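Local coordinates for protein 23S rRNA-specific endonuclease VapC20 (Mycobacterium tuberculosis H37Rv, PDB 5WZF) that cleaves 23S rRNA in the sarcin-ricin loop as the magnesium-dependent toxin of a type II toxin-antitoxin system, at residues E56-L61 with A72-R77; A116-R119 with N125-A128. One frame throughout, in Å; residues are numbered along the deposited sequence.

How the contacts relate
Contact 1 joins two helices that follow each other in the chain, and contact 2 joins a later helix to the strand that comes after it; both belong to one PIN domain. Their centres lie about 18 Å apart on opposite sides of the chain's centre, and their nearest atoms stay about 9 Å from each other. The predicted magnesium ligand D18 relates to both: its side chain is about 7 Å from that of T57 in contact 1 and about 6 Å from that of A126 in contact 2. D111, the other predicted ligand, lies in the first turn of helix 109-121, the helix of contact 2, and its side chain is about 9 Å from that of M118.

Contact 1. Residues E56-L61 with A72-R77; sequences ETWTLL and AAAAIR
A73 sets its methyl group between two side chains of the facing helix: CB of A73 lies 3.7 Å from CG2 of T57 and 3.9 Å from CD1 of L61. T57 and L61 are one turn apart, so they present their methyls side by side to the alanine. A73 brings nothing beyond a methyl, consistent with the close approach of the backbones, 5.9 Å between CA of W58 and CA of A73. T57 divides its two branches. CG2 stands anti to the backbone N and faces A73, while OG1 (chi1 -63°) turns back along its own helix to hydrogen-bond to the carbonyl of V53; the hydroxyl is thus satisfied and only the methyl is offered to the neighbour.

The pair is a helical hairpin of the PIN domain, helix 51-63 followed by helix 67-74, and its T57 side also packs on T19 and W22 of helix 19-25. W58 extends the interface past A73: CE3 of its indole comes obliquely to CB of A74 at 4.1 Å. With CG anti to the backbone N (chi1 164°), the indole slants across the second helix and also touches A70 and V71, while NE1 hydrogen-bonds to the backbone of another protein chain.

Further along the second segment, R77 folds back on A74. Its NH1 donates to O of A74 at 2.9 Å, from above the carbonyl plane, and the backbone N of R77 reaches the same oxygen from the opposite face. NE of R77 forms a salt bridge to an acidic side chain of another protein chain.

Contact 2. Residues A116-R119 with N125-A128; sequences AVMR and NAYA
Helix 109-121 turns back through a short connection into strand 125-127 of the parallel sheet, and M118 spans the gap between them. With the nearest CA atoms, those of M118 and N125, still 8.5 Å apart, the backbones are too distant to touch, and a long, unbranched side chain is what reaches across. CB of M118 points toward the strand; the chain runs extended through chi2 (179°) and then bends at chi3 (69°), which swings the terminal methyl over the strand's backbone. CE lies 3.7 Å from O of N125 and 3.8 Å from C of N125, so it rests against the carbonyl group. It is also 3.9 Å from CB of A126, while SD of M118 lies 4.2 Å from that same CB.

No hydrogen bond crosses the contact: it is made by a flexible thioether laid on a peptide and a methyl. A126, with its single methyl, fits where the methionine end and F133 of helix 132-135 both touch it. N125 directs its CB away from the helix, so its part in the contact is played by the backbone carbonyl. F16 of strand 14-17 and F138 add aromatic surface around M118, and these apolar groups pack together between the helix and the sheet.

The strand itself is held on both sides, N125 and Y127 bonding through their backbones to F16, and A126 to V139 and V141. A helix laid against a parallel sheet and passing directly into one of its inner strands is typical of the alpha/beta sandwich of PIN-domain nucleases.

Contact 1. Residues E56-L61 with A72-R77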
loop_
_atom_site.group_PDB
_atom_site.type_symbol
_atom_site.label_atom_id
_atom_site.label_comp_id
_atom_site.label_asym_id
_atom_site.label_seq_id
_atom_site.Cartn_x
_atom_site.Cartn_y
_atom_site.Cartn_z
ATOM N N GLU B 56 0.291 3.513 3.787
ATOM C CA GLU B 56 1.579 2.929 4.123
ATOM C C GLU B 56 2.082 3.531 5.429
ATOM O O GLU B 56 2.727 2.857 6.231
ATOM C CB GLU B 56 2.587 3.160 2.992
ATOM C CG GLU B 56 3.927 2.470 3.179
ATOM C CD GLU B 56 4.932 2.851 2.101
ATOM O OE1 GLU B 56 4.842 3.975 1.573
ATOM O OE2 GLU B 56 5.806 2.024 1.783
ATOM N N THR B 57 1.759 4.804 5.633
ATOM C CA THR B 57 2.122 5.521 6.853
ATOM C C THR B 57 1.388 4.973 8.075
ATOM O O THR B 57 1.997 4.783 9.128
ATOM C CB THR B 57 1.836 7.026 6.709
ATOM O OG1 THR B 57 2.659 7.555 5.660
ATOM C CG2 THR B 57 2.129 7.765 8.015
ATOM N N TRP B 58 0.087 4.722 7.938
ATOM C CA TRP B 58 -0.662 4.053 9.000
ATOM C C TRP B 58 0.033 2.766 9.425
ATOM O O TRP B 58 0.294 2.537 10.607
ATOM C CB TRP B 58 -2.095 3.723 8.560
ATOM C CG TRP B 58 -2.753 2.720 9.475
ATOM C CD1 TRP B 58 -2.668 1.358 9.398
ATOM C CD2 TRP B 58 -3.563 3.005 10.621
ATOM N NE1 TRP B 58 -3.376 0.778 10.422
ATOM C CE2 TRP B 58 -3.937 1.768 11.187
ATOM C CE3 TRP B 58 -4.016 4.185 11.219
ATOM C CZ2 TRP B 58 -4.744 1.676 12.321
ATOM C CZ3 TRP B 58 -4.817 4.091 12.351
ATOM C CH2 TRP B 58 -5.171 2.846 12.887
ATOM N N THR B 59 0.321 1.923 8.442
ATOM C CA THR B 59 0.838 0.592 8.708
ATOM C C THR B 59 2.180 0.662 9.416
ATOM O O THR B 59 2.418 -0.058 10.384
ATOM C CB THR B 59 0.960 -0.211 7.406
ATOM O OG1 THR B 59 -0.343 -0.356 6.826
ATOM C CG2 THR B 59 1.553 -1.593 7.675
ATOM N N LEU B 60 3.041 1.559 8.947
ATOM C CA LEU B 60 4.365 1.736 9.529
ATOM C C LEU B 60 4.297 2.252 10.970
ATOM O O LEU B 60 4.952 1.712 11.862
ATOM C CB LEU B 60 5.188 2.687 8.657
ATOM C CG LEU B 60 6.679 2.827 8.963
ATOM C CD1 LEU B 60 7.350 1.470 8.986
ATOM C CD2 LEU B 60 7.335 3.728 7.930
ATOM N N LEU B 61 3.493 3.291 11.195
ATOM C CA LEU B 61 3.348 3.873 12.528
ATOM C C LEU B 61 2.644 2.925 13.503
ATOM O O LEU B 61 2.980 2.879 14.689
ATOM C CB LEU B 61 2.589 5.200 12.447
ATOM C CG LEU B 61 3.367 6.379 11.849
ATOM C CD1 LEU B 61 2.520 7.645 11.843
ATOM C CD2 LEU B 61 4.652 6.601 12.621
ATOM N N ALA B 72 -3.196 9.311 14.429
ATOM C CA ALA B 72 -2.776 10.653 14.042
ATOM C C ALA B 72 -2.579 10.756 12.530
ATOM O O ALA B 72 -2.954 11.751 11.912
ATOM C CB ALA B 72 -1.502 11.038 14.768
ATOM N N ALA B 73 -2.000 9.715 11.939
ATOM C CA ALA B 73 -1.766 9.684 10.499
ATOM C C ALA B 73 -3.075 9.543 9.730
ATOM O O ALA B 73 -3.243 10.122 8.656
ATOM C CB ALA B 73 -0.816 8.550 10.141
ATOM N N ALA B 74 -3.999 8.765 10.287
ATOM C CA ALA B 74 -5.313 8.576 9.685
ATOM C C ALA B 74 -6.039 9.912 9.536
ATOM O O ALA B 74 -6.763 10.137 8.568
ATOM C CB ALA B 74 -6.144 7.611 10.520
ATOM N N ALA B 75 -5.819 10.799 10.499
ATOM C CA ALA B 75 -6.520 12.077 10.544
ATOM C C ALA B 75 -6.071 13.044 9.457
ATOM O O ALA B 75 -6.772 14.009 9.156
ATOM C CB ALA B 75 -6.335 12.712 11.896
ATOM N N ILE B 76 -4.899 12.793 8.881
ATOM C CA ILE B 76 -4.379 13.646 7.815
ATOM C C ILE B 76 -5.353 13.660 6.636
ATOM O O ILE B 76 -5.480 14.656 5.928
ATOM C CB ILE B 76 -2.984 13.179 7.344
ATOM C CG1 ILE B 76 -1.982 13.222 8.501
ATOM C CG2 ILE B 76 -2.485 14.029 6.181
ATOM C CD1 ILE B 76 -0.605 12.693 8.140
ATOM N N ARG B 77 -6.064 12.552 6.447
ATOM C CA ARG B 77 -7.060 12.475 5.385
ATOM C C ARG B 77 -8.206 13.467 5.614
ATOM O O ARG B 77 -8.926 13.809 4.678
ATOM C CB ARG B 77 -7.612 11.056 5.270
ATOM C CG ARG B 77 -8.822 10.793 6.151
ATOM C CD ARG B 77 -9.141 9.312 6.226
ATOM N NE ARG B 77 -10.410 9.052 6.904
ATOM C CZ ARG B 77 -10.557 8.999 8.225
ATOM N NH1 ARG B 77 -9.511 9.189 9.019
ATOM N NH2 ARG B 77 -11.748 8.751 8.751
#

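Contact 2. Residues A116-R119 with N125-A128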
loop_
_atom_site.group_PDB
_atom_site.type_symbol
_atom_site.label_atom_id
_atom_site.label_comp_id
_atom_site.label_asym_id
_atom_site.label_seq_id
_atom_site.Cartn_x
_atom_site.Cartn_y
_atom_site.Cartn_z
ATOM N N ALA B 116 4.251 8.996 -10.132
ATOM C CA ALA B 116 3.224 9.261 -11.133
ATOM C C ALA B 116 2.358 10.454 -10.750
ATOM O O ALA B 116 1.956 11.237 -11.610
ATOM C CB ALA B 116 2.359 8.024 -11.341
ATOM N N VAL B 117 2.066 10.589 -9.459
ATOM C CA VAL B 117 1.293 11.729 -8.978
ATOM C C VAL B 117 2.081 13.018 -9.191
ATOM O O VAL B 117 1.534 14.022 -9.650
ATOM C CB VAL B 117 0.919 11.586 -7.482
ATOM C CG1 VAL B 117 0.335 12.890 -6.948
ATOM C CG2 VAL B 117 -0.069 10.438 -7.280
ATOM N N MET B 118 3.373 12.985 -8.869
ATOM C CA MET B 118 4.210 14.173 -8.990
ATOM C C MET B 118 4.354 14.597 -10.452
ATOM O O MET B 118 4.344 15.788 -10.759
ATOM C CB MET B 118 5.588 13.932 -8.360
ATOM C CG MET B 118 5.550 13.743 -6.842
ATOM S SD MET B 118 7.174 13.428 -6.105
ATOM C CE MET B 118 7.976 15.016 -6.330
ATOM N N ARG B 119 4.475 13.621 -11.349
ATOM C CA ARG B 119 4.529 13.916 -12.776
ATOM C C ARG B 119 3.218 14.546 -13.239
ATOM O O ARG B 119 3.217 15.510 -14.002
ATOM C CB ARG B 119 4.823 12.655 -13.593
ATOM C CG ARG B 119 6.238 12.114 -13.447
ATOM C CD ARG B 119 6.573 11.118 -14.560
ATOM N NE ARG B 119 5.694 9.950 -14.561
ATOM C CZ ARG B 119 5.886 8.864 -13.816
ATOM N NH1 ARG B 119 6.932 8.792 -13.001
ATOM N NH2 ARG B 119 5.033 7.849 -13.886
ATOM N N ASN B 125 9.504 18.747 -6.002
ATOM C CA ASN B 125 10.000 18.630 -4.633
ATOM C C ASN B 125 9.218 17.623 -3.799
ATOM O O ASN B 125 7.989 17.664 -3.743
ATOM C CB ASN B 125 9.972 19.989 -3.943
ATOM C CG ASN B 125 10.944 20.971 -4.560
ATOM O OD1 ASN B 125 12.018 20.590 -5.024
ATOM N ND2 ASN B 125 10.569 22.244 -4.573
ATOM N N ALA B 126 9.940 16.727 -3.139
ATOM C CA ALA B 126 9.306 15.763 -2.256
ATOM C C ALA B 126 9.830 15.887 -0.835
ATOM O O ALA B 126 11.030 16.052 -0.619
ATOM C CB ALA B 126 9.524 14.347 -2.772
ATOM N N TYR B 127 8.929 15.818 0.139
ATOM C CA TYR B 127 9.359 15.627 1.517
ATOM C C TYR B 127 9.532 14.130 1.723
ATOM O O TYR B 127 8.561 13.392 1.867
ATOM C CB TYR B 127 8.366 16.218 2.515
ATOM C CG TYR B 127 8.672 17.655 2.878
ATOM C CD1 TYR B 127 9.469 18.440 2.057
ATOM C CD2 TYR B 127 8.183 18.220 4.046
ATOM C CE1 TYR B 127 9.759 19.748 2.381
ATOM C CE2 TYR B 127 8.472 19.532 4.385
ATOM C CZ TYR B 127 9.259 20.290 3.545
ATOM O OH TYR B 127 9.555 21.593 3.866
ATOM N N ALA B 128 10.782 13.688 1.696
ATOM C CA ALA B 128 11.100 12.276 1.759
ATOM C C ALA B 128 12.539 12.108 2.183
ATOM O O ALA B 128 13.348 13.017 2.022
ATOM C CB ALA B 128 10.871 11.607 0.409
#